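Local structure of beta-lactamase YbxI (Bacillus subtilis, 5E2F) at residues Lys47-Thr52 and Val247-Thr252; Ile54-Gln59 and Ser240-Thr245; Met204-Gly209 and Gly228-Phe233. The protein probably hydrolyses the amide bond of the beta-lactam ring, as a class D beta-lactamase of the penicillin-binding-protein transpeptidase family. One frame throughout, in Å; residues are numbered along the deposited sequence.

How the interactions relate
All three contacts belong to the six-stranded antiparallel sheet of the class D beta-lactamase fold. Strands 51-57, 239-247 and 228-236 are adjacent in it; strand 205-208 is at the far edge, beyond strand 212-220. Along the chain the contacts are nested: interaction 3 lies inside the loop closed by interaction 2, and 2 inside that closed by 1. Centres are about 12 Å (2 and 3), 16 Å (1 and 3) and 18 Å (1 and 2) apart. Backbone bonds tie Val247 of interaction 1 to Gly228 of interaction 3, and Phe243 and Thr245 of interaction 2 to Gly232 and Phe230. The sheet thus pairs the chain's first strand, 51-57, with its last, 239-247, which leads into helix 251-264.

Interaction 1. Residues Lys47-Thr52 and Val247-Thr252; sequences KDTDGT and VDDSGT. With CA (calcium ion), chain D.
At one end of the antiparallel pairing between strands 51-57 and 239-247, the loop before the first strand and the turn after the second meet beside a calcium ion. Gly51 and Val247 form a non-hydrogen-bonded pair, with CA atoms 4.0 Å apart. Beyond this pair, Asp248, the centre of an inverse gamma turn, grips the backbone of Asp50 twice. Asp248 N donates to Asp50 O at 2.9 Å, nearly in line with the carbonyl (C=O...N 169°), and, in the conformer described, Asp248 OD1 accepts from Asp50 N, also at 2.9 Å. The second bond is less regular: the N-H meets OD1 from above the carboxylate plane, 51° out of it. A first torsion of 69° tucks the Asp248 carboxylate between its own N and carbonyl carbon, from where it can fold back onto Asp50. Thr49 sets its methyl against Val247 and Asp248: CG2 stands 3.7 Å from Val247 CB and also touches Asp248 OD1. The carboxylate of Asp50 turns elsewhere, to a salt bridge with Arg70. Calcium is bound directly by Asp48 O and by three waters, two of which, in this conformer, tie the ion to the turn: one donates to Asp248 OD2, the other to both Asp248 OD1 and Asp249 OD2. The calcium would probably temper the negative charge gathered on this turn. Helix 251-264 begins just after it, where Ser250 is the N-cap and its OG accepts from Lys253 N. Next to the cap, Asp249 OD1 uses its anti lone pair to accept from Ser250 N at 2.8 Å.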
loop_
_atom_site.group_PDB
_atom_site.type_symbol
_atom_site.label_atom_id
_atom_site.label_comp_id
_atom_site.label_asym_id
_atom_site.label_seq_id
_atom_site.Cartn_x
_atom_site.Cartn_y
_atom_site.Cartn_z
ATOM N N LYS A 47 -3.674 21.197 -1.957
ATOM C CA LYS A 47 -3.739 22.243 -2.976
ATOM C C LYS A 47 -3.721 21.655 -4.384
ATOM O O LYS A 47 -2.860 20.835 -4.731
ATOM C CB LYS A 47 -2.556 23.198 -2.812
ATOM C CG LYS A 47 -2.542 24.285 -3.854
ATOM C CD LYS A 47 -1.626 25.396 -3.410
ATOM C CE LYS A 47 -0.185 25.064 -3.698
ATOM N NZ LYS A 47 0.193 25.605 -5.031
ATOM N N ASP A 48 -4.692 22.084 -5.188
ATOM C CA ASP A 48 -4.795 21.735 -6.601
ATOM C C ASP A 48 -5.042 20.254 -6.836
ATOM O O ASP A 48 -4.864 19.775 -7.961
ATOM C CB ASP A 48 -3.578 22.198 -7.414
ATOM C CG ASP A 48 -3.428 23.705 -7.434
ATOM O OD1 ASP A 48 -4.467 24.404 -7.406
ATOM O OD2 ASP A 48 -2.275 24.193 -7.479
ATOM N N THR A 49 -5.449 19.504 -5.816
ATOM C CA THR A 49 -5.655 18.063 -5.978
ATOM C C THR A 49 -6.991 17.671 -5.364
ATOM O O THR A 49 -7.385 18.194 -4.317
ATOM C CB THR A 49 -4.516 17.264 -5.274
ATOM O OG1 THR A 49 -3.244 17.692 -5.772
ATOM C CG2 THR A 49 -4.625 15.787 -5.509
ATOM N N ASP A 50 -7.681 16.742 -6.008
ATOM C CA ASP A 50 -8.890 16.123 -5.462
ATOM C C ASP A 50 -8.450 14.818 -4.797
ATOM O O ASP A 50 -7.968 13.908 -5.472
ATOM C CB ASP A 50 -9.878 15.851 -6.603
ATOM C CG ASP A 50 -11.253 15.396 -6.124
ATOM O OD1 ASP A 50 -11.394 14.543 -5.248
ATOM O OD2 ASP A 50 -12.258 15.917 -6.649
ATOM N N GLY A 51 -8.592 14.731 -3.481
ATOM C CA GLY A 51 -8.096 13.537 -2.821
ATOM C C GLY A 51 -8.697 13.380 -1.442
ATOM O O GLY A 51 -9.540 14.172 -1.005
ATOM N N THR A 52 -8.232 12.334 -0.756
ATOM C CA THR A 52 -8.664 12.049 0.605
ATOM C C THR A 52 -7.452 11.607 1.418
ATOM O O THR A 52 -6.452 11.114 0.873
ATOM C CB THR A 52 -9.798 11.005 0.614
ATOM O OG1 THR A 52 -10.199 10.696 1.951
ATOM C CG2 THR A 52 -9.341 9.718 -0.074
ATOM N N VAL A 247 -5.652 10.096 -4.415
ATOM C CA VAL A 247 -5.748 11.361 -5.143
ATOM C C VAL A 247 -6.021 11.110 -6.619
ATOM O O VAL A 247 -5.719 10.051 -7.157
ATOM C CB VAL A 247 -4.427 12.168 -5.069
ATOM C CG1 VAL A 247 -4.154 12.642 -3.688
ATOM C CG2 VAL A 247 -3.232 11.370 -5.615
ATOM N N ASP A 248 -6.513 12.157 -7.292
ATOM C CA ASP A 248 -6.690 12.171 -8.744
ATOM C C ASP A 248 -5.400 12.576 -9.453
ATOM O O ASP A 248 -5.395 13.459 -10.317
ATOM C CB ASP A 248 -7.832 13.124 -9.116
ATOM C CG ASP A 248 -7.486 14.593 -8.879
ATOM O OD1 ASP A 248 -6.609 14.895 -8.040
ATOM O OD2 ASP A 248 -8.113 15.444 -9.545
ATOM N N ASP A 249 -4.308 11.916 -9.111
ATOM C CA ASP A 249 -2.965 12.296 -9.547
ATOM C C ASP A 249 -2.111 11.048 -9.378
ATOM O O ASP A 249 -2.643 9.973 -9.096
ATOM C CB ASP A 249 -2.483 13.516 -8.744
ATOM C CG ASP A 249 -1.482 14.386 -9.496
ATOM O OD1 ASP A 249 -0.541 13.883 -10.150
ATOM O OD2 ASP A 249 -1.609 15.621 -9.412
ATOM N N SER A 250 -0.799 11.173 -9.507
ATOM C CA SER A 250 0.054 9.988 -9.449
ATOM C C SER A 250 0.298 9.523 -8.011
ATOM O O SER A 250 0.074 10.249 -7.038
ATOM C CB SER A 250 1.403 10.296 -10.069
ATOM O OG SER A 250 2.058 11.257 -9.258
ATOM N N GLY A 251 0.798 8.291 -7.890
ATOM C CA GLY A 251 1.225 7.789 -6.592
ATOM C C GLY A 251 2.383 8.585 -6.016
ATOM O O GLY A 251 2.479 8.753 -4.799
ATOM N N THR A 252 3.266 9.113 -6.875
ATOM C CA THR A 252 4.321 10.002 -6.390
ATOM C C THR A 252 3.730 11.260 -5.763
ATOM O O THR A 252 4.166 11.701 -4.686
ATOM C CB THR A 252 5.281 10.340 -7.533
ATOM O OG1 THR A 252 5.959 9.144 -7.925
ATOM C CG2 THR A 252 6.336 11.367 -7.088
HETATM CA CA CA D . -5.152 18.889 -10.132
HETATM O O HOH W 1 -4.563 16.795 -9.269
HETATM O O HOH W 2 -7.397 18.019 -9.298
HETATM O O HOH W 3 -2.792 19.159 -9.970
#

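Interaction 2. Residues Ile54-Gln59 and Ser240-Thr245; sequences ILHDLQ and SYVFVT
With its CG anti to the backbone N (chi1 175°), Asp57 sends its carboxylate alongside the ring of Tyr241, whose chi1 of -57° carries CG beside its own backbone N. The two side chains run the same way, planes 48° apart, with Asp57 CG 3.7 Å from Tyr241 CE2. A water 2.7 Å from Tyr241 OH also hydrogen-bonds Asp57 OD2, joining the two ends, while Asp57 OD1 accepts from Lys60 N. Both lie on one sheet face with Leu55 and Phe243, where Leu55 CD1 packs on Tyr241 CB at 3.8 Å and also on Phe243 CB. Strands 51-57 and 239-247 are antiparallel neighbours of the central sheet, and their backbones are joined by reciprocal bonds at Ile54-Val244 and His56-Val242; His56 N reaches Val242 O at 2.8 Å. Leu58 N extends the ladder to Ser240 O. On the other face, that of Ile54, His56, Val242 and Val244, Leu58 CD1 presses to 3.5 Å from Ser240 CB and also meets Val242 CG2, where helix 175-186 packs. Apolar packing therefore lies along both faces, whereas at the Asp57 end the carboxylate is held by a backbone N-H and water, which should favour its charged form.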
loop_
_atom_site.group_PDB
_atom_site.type_symbol
_atom_site.label_atom_id
_atom_site.label_comp_id
_atom_site.label_asym_id
_atom_site.label_seq_id
_atom_site.Cartn_x
_atom_site.Cartn_y
_atom_site.Cartn_z
ATOM N N ILE A 54 -6.515 9.778 5.379
ATOM C CA ILE A 54 -6.929 9.174 6.642
ATOM C C ILE A 54 -5.682 8.966 7.490
ATOM O O ILE A 54 -4.676 8.451 6.990
ATOM C CB ILE A 54 -7.613 7.812 6.406
ATOM C CG1 ILE A 54 -8.822 7.963 5.483
ATOM C CG2 ILE A 54 -7.993 7.160 7.721
ATOM C CD1 ILE A 54 -9.060 6.731 4.671
ATOM N N LEU A 55 -5.728 9.372 8.761
ATOM C CA LEU A 55 -4.628 9.106 9.691
ATOM C C LEU A 55 -5.223 8.503 10.951
ATOM O O LEU A 55 -6.078 9.118 11.590
ATOM C CB LEU A 55 -3.854 10.387 10.026
ATOM C CG LEU A 55 -2.601 10.146 10.864
ATOM C CD1 LEU A 55 -1.561 9.375 10.065
ATOM C CD2 LEU A 55 -1.985 11.462 11.322
ATOM N N HIS A 56 -4.756 7.310 11.313
ATOM C CA HIS A 56 -5.232 6.598 12.492
ATOM C C HIS A 56 -4.103 6.506 13.506
ATOM O O HIS A 56 -3.048 5.926 13.219
ATOM C CB HIS A 56 -5.700 5.196 12.117
ATOM C CG HIS A 56 -6.095 4.367 13.303
ATOM N ND1 HIS A 56 -7.283 4.550 13.974
ATOM C CD2 HIS A 56 -5.436 3.385 13.966
ATOM C CE1 HIS A 56 -7.360 3.685 14.974
ATOM N NE2 HIS A 56 -6.246 2.977 15.000
ATOM N N ASP A 57 -4.320 7.093 14.675
ATOM C CA ASP A 57 -3.380 7.016 15.784
ATOM C C ASP A 57 -3.674 5.722 16.532
ATOM O O ASP A 57 -4.723 5.592 17.166
ATOM C CB ASP A 57 -3.638 8.255 16.638
ATOM C CG ASP A 57 -2.830 8.313 17.920
ATOM O OD1 ASP A 57 -2.328 7.273 18.405
ATOM O OD2 ASP A 57 -2.737 9.457 18.447
ATOM N N LEU A 58 -2.753 4.758 16.444
ATOM C CA LEU A 58 -3.019 3.425 16.981
ATOM C C LEU A 58 -3.089 3.425 18.507
ATOM O O LEU A 58 -3.928 2.726 19.097
ATOM C CB LEU A 58 -1.970 2.429 16.482
ATOM C CG LEU A 58 -1.993 2.097 14.984
ATOM C CD1 LEU A 58 -0.644 1.572 14.459
ATOM C CD2 LEU A 58 -2.994 1.036 14.733
ATOM N N GLN A 59 -2.222 4.209 19.160
ATOM C CA GLN A 59 -2.144 4.191 20.620
ATOM C C GLN A 59 -3.377 4.826 21.243
ATOM O O GLN A 59 -3.881 4.343 22.267
ATOM C CB GLN A 59 -0.896 4.936 21.085
ATOM C CG GLN A 59 0.392 4.156 20.945
ATOM C CD GLN A 59 0.435 2.939 21.849
ATOM O OE1 GLN A 59 0.808 1.847 21.416
ATOM N NE2 GLN A 59 0.049 3.117 23.108
ATOM N N SER A 240 2.610 4.459 16.794
ATOM C CA SER A 240 2.480 4.271 15.358
ATOM C C SER A 240 1.159 4.833 14.856
ATOM O O SER A 240 0.158 4.908 15.578
ATOM C CB SER A 240 2.583 2.786 14.972
ATOM O OG SER A 240 3.897 2.289 15.106
ATOM N N TYR A 241 1.163 5.180 13.570
ATOM C CA TYR A 241 0.007 5.756 12.908
ATOM C C TYR A 241 -0.152 5.061 11.572
ATOM O O TYR A 241 0.845 4.792 10.899
ATOM C CB TYR A 241 0.196 7.254 12.668
ATOM C CG TYR A 241 0.476 8.033 13.908
ATOM C CD1 TYR A 241 1.741 7.996 14.491
ATOM C CD2 TYR A 241 -0.504 8.835 14.495
ATOM C CE1 TYR A 241 2.019 8.716 15.644
ATOM C CE2 TYR A 241 -0.226 9.577 15.633
ATOM C CZ TYR A 241 1.028 9.502 16.212
ATOM O OH TYR A 241 1.317 10.247 17.339
ATOM N N VAL A 242 -1.386 4.770 11.192
ATOM C CA VAL A 242 -1.705 4.220 9.871
ATOM C C VAL A 242 -2.198 5.371 9.012
ATOM O O VAL A 242 -3.000 6.191 9.475
ATOM C CB VAL A 242 -2.798 3.131 9.981
ATOM C CG1 VAL A 242 -3.117 2.550 8.592
ATOM C CG2 VAL A 242 -2.379 2.025 10.962
ATOM N N PHE A 243 -1.725 5.455 7.767
ATOM C CA PHE A 243 -2.222 6.494 6.876
ATOM C C PHE A 243 -2.651 5.916 5.536
ATOM O O PHE A 243 -2.131 4.892 5.068
ATOM C CB PHE A 243 -1.210 7.629 6.626
ATOM C CG PHE A 243 0.064 7.146 6.025
ATOM C CD1 PHE A 243 0.176 6.924 4.654
ATOM C CD2 PHE A 243 1.161 6.901 6.832
ATOM C CE1 PHE A 243 1.330 6.422 4.100
ATOM C CE2 PHE A 243 2.339 6.406 6.275
ATOM C CZ PHE A 243 2.419 6.177 4.913
ATOM N N VAL A 244 -3.615 6.587 4.917
ATOM C CA VAL A 244 -4.015 6.302 3.544
ATOM C C VAL A 244 -4.205 7.634 2.835
ATOM O O VAL A 244 -4.986 8.480 3.291
ATOM C CB VAL A 244 -5.315 5.476 3.476
ATOM C CG1 VAL A 244 -5.853 5.409 2.023
ATOM C CG2 VAL A 244 -5.107 4.075 4.046
ATOM N N THR A 245 -3.514 7.811 1.705
ATOM C CA THR A 245 -3.699 8.985 0.849
ATOM C C THR A 245 -4.135 8.497 -0.525
ATOM O O THR A 245 -3.561 7.547 -1.067
ATOM C CB THR A 245 -2.396 9.761 0.726
ATOM O OG1 THR A 245 -2.035 10.170 2.041
ATOM C CG2 THR A 245 -2.550 11.000 -0.183
HETATM O O HOH W 4 0.037 5.937 18.184
HETATM O O HOH W 5 -0.679 11.005 18.976
HETATM O O HOH W 6 1.293 1.761 18.290
#

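Interaction 3. Residues Met204-Gly209 and Gly228-Phe233; sequences MIQEEG and GWFVGF
The selenium of selenomethionine Met204 lies 5.3 Å from the centre of the Phe233 ring, a Met-aromatic contact made without any hydrogen bond between the two segments. Its direction is oblique, 61° off the ring normal, and the two side chains cross at about a right angle. Met204 SE and CE both approach Phe233 CE2 at 4.1 Å. A bend at the last torsion of Met204 (chi3 68°) turns the methyl towards the backbone of strand 228-236, where CE rests 4.0 Å from Gly232 CA and close to Val231 O. The backbone of Gly232 takes up angles open mainly to glycine. The segments sit on strands 205-208 and 228-236 of the central antiparallel sheet, separated by strand 212-220, so the contact spans an intervening strand through side chains. Strand 205-208 is an edge strand and carries a classic beta bulge, in which Gln206 and Glu207 both face Leu214. Gln206 and Phe230 make the second point of contact, their side chains running past one another head to tail. There Gln206 CG meets the ring rim almost level with the ring, 4.2 Å from Phe230 CZ; the amide and ring planes are 66° apart. Lys255 NZ of helix 251-264 donates to Gln206 OE1, and the Phe230 ring also meets that of Phe243 on the neighbouring strand.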
loop_
_atom_site.group_PDB
_atom_site.type_symbol
_atom_site.label_atom_id
_atom_site.label_comp_id
_atom_site.label_asym_id
_atom_site.label_seq_id
_atom_site.Cartn_x
_atom_site.Cartn_y
_atom_site.Cartn_z
HETATM N N MSE A 204 8.244 -2.652 3.129
HETATM C CA MSE A 204 7.550 -1.368 2.937
HETATM C C MSE A 204 8.362 -0.175 3.411
HETATM O O MSE A 204 7.946 0.961 3.196
HETATM C CB MSE A 204 6.185 -1.365 3.658
HETATM C CG MSE A 204 5.186 -2.377 3.102
HETATM SE SE MSE A 204 3.627 -2.563 4.209
HETATM C CE MSE A 204 2.859 -0.807 3.903
ATOM N N ILE A 205 9.489 -0.396 4.104
ATOM C CA ILE A 205 10.203 0.747 4.678
ATOM C C ILE A 205 10.646 1.670 3.559
ATOM O O ILE A 205 11.314 1.251 2.600
ATOM C CB ILE A 205 11.372 0.280 5.550
ATOM C CG1 ILE A 205 10.801 -0.398 6.811
ATOM C CG2 ILE A 205 12.269 1.457 5.945
ATOM C CD1 ILE A 205 11.864 -1.045 7.693
ATOM N N GLN A 206 10.298 2.945 3.699
ATOM C CA GLN A 206 10.615 4.007 2.750
ATOM C C GLN A 206 11.748 4.900 3.223
ATOM O O GLN A 206 12.542 5.388 2.400
ATOM C CB GLN A 206 9.389 4.903 2.508
ATOM C CG GLN A 206 8.220 4.182 1.850
ATOM C CD GLN A 206 8.439 3.955 0.384
ATOM O OE1 GLN A 206 8.541 4.891 -0.355
ATOM N NE2 GLN A 206 8.514 2.706 -0.039
ATOM N N GLU A 207 11.805 5.170 4.524
ATOM C CA GLU A 207 12.791 6.094 5.069
ATOM C C GLU A 207 12.915 5.824 6.557
ATOM O O GLU A 207 11.925 5.506 7.218
ATOM C CB GLU A 207 12.298 7.532 4.864
ATOM C CG GLU A 207 13.255 8.612 5.238
ATOM C CD GLU A 207 12.717 9.944 4.780
ATOM O OE1 GLU A 207 12.021 10.618 5.571
ATOM O OE2 GLU A 207 12.937 10.272 3.597
ATOM N N GLU A 208 14.133 5.940 7.064
ATOM C CA GLU A 208 14.402 5.772 8.479
ATOM C C GLU A 208 15.174 6.982 8.950
ATOM O O GLU A 208 16.184 7.361 8.344
ATOM C CB GLU A 208 15.225 4.507 8.733
ATOM C CG GLU A 208 14.455 3.236 8.435
ATOM C CD GLU A 208 15.361 2.054 8.209
ATOM O OE1 GLU A 208 15.874 1.909 7.080
ATOM O OE2 GLU A 208 15.578 1.284 9.164
ATOM N N GLY A 209 14.677 7.593 10.018
ATOM C CA GLY A 209 15.392 8.628 10.728
ATOM C C GLY A 209 15.893 8.116 12.064
ATOM O O GLY A 209 15.789 6.933 12.391
ATOM N N GLY A 228 -3.972 7.831 -7.817
ATOM C CA GLY A 228 -2.751 7.641 -7.052
ATOM C C GLY A 228 -3.066 7.308 -5.616
ATOM O O GLY A 228 -4.059 7.776 -5.041
ATOM N N TRP A 229 -2.173 6.536 -5.018
ATOM C CA TRP A 229 -2.289 6.116 -3.635
ATOM C C TRP A 229 -0.916 6.164 -2.980
ATOM O O TRP A 229 0.117 5.908 -3.622
ATOM C CB TRP A 229 -2.642 4.645 -3.582
ATOM C CG TRP A 229 -3.972 4.189 -4.091
ATOM C CD1 TRP A 229 -4.262 3.728 -5.349
ATOM C CD2 TRP A 229 -5.166 4.008 -3.302
ATOM N NE1 TRP A 229 -5.575 3.293 -5.395
ATOM C CE2 TRP A 229 -6.138 3.427 -4.148
ATOM C CE3 TRP A 229 -5.491 4.248 -1.959
ATOM C CZ2 TRP A 229 -7.418 3.084 -3.699
ATOM C CZ3 TRP A 229 -6.776 3.915 -1.520
ATOM C CH2 TRP A 229 -7.724 3.347 -2.391
ATOM N N PHE A 230 -0.915 6.418 -1.673
ATOM C CA PHE A 230 0.247 6.101 -0.844
ATOM C C PHE A 230 -0.317 5.665 0.493
ATOM O O PHE A 230 -1.052 6.426 1.126
ATOM C CB PHE A 230 1.198 7.304 -0.717
ATOM C CG PHE A 230 2.443 7.008 0.089
ATOM C CD1 PHE A 230 3.350 6.028 -0.325
ATOM C CD2 PHE A 230 2.726 7.711 1.252
ATOM C CE1 PHE A 230 4.516 5.770 0.384
ATOM C CE2 PHE A 230 3.888 7.458 1.975
ATOM C CZ PHE A 230 4.780 6.497 1.550
ATOM N N VAL A 231 -0.043 4.422 0.896
ATOM C CA VAL A 231 -0.690 3.833 2.071
ATOM C C VAL A 231 0.386 3.209 2.934
ATOM O O VAL A 231 1.372 2.681 2.426
ATOM C CB VAL A 231 -1.774 2.802 1.665
ATOM C CG1 VAL A 231 -2.772 3.435 0.699
ATOM C CG2 VAL A 231 -1.189 1.539 1.050
ATOM N N GLY A 232 0.207 3.249 4.245
ATOM C CA GLY A 232 1.258 2.679 5.074
ATOM C C GLY A 232 1.133 3.093 6.527
ATOM O O GLY A 232 0.017 3.283 7.050
ATOM N N PHE A 233 2.299 3.214 7.169
ATOM C CA PHE A 233 2.359 3.472 8.597
ATOM C C PHE A 233 3.581 4.310 8.886
ATOM O O PHE A 233 4.584 4.242 8.177
ATOM C CB PHE A 233 2.726 2.217 9.437
ATOM C CG PHE A 233 2.149 0.935 8.953
ATOM C CD1 PHE A 233 0.816 0.727 9.074
ATOM C CD2 PHE A 233 2.936 -0.061 8.370
ATOM C CE1 PHE A 233 0.237 -0.388 8.644
ATOM C CE2 PHE A 233 2.321 -1.250 7.903
ATOM C CZ PHE A 233 0.963 -1.370 8.039
#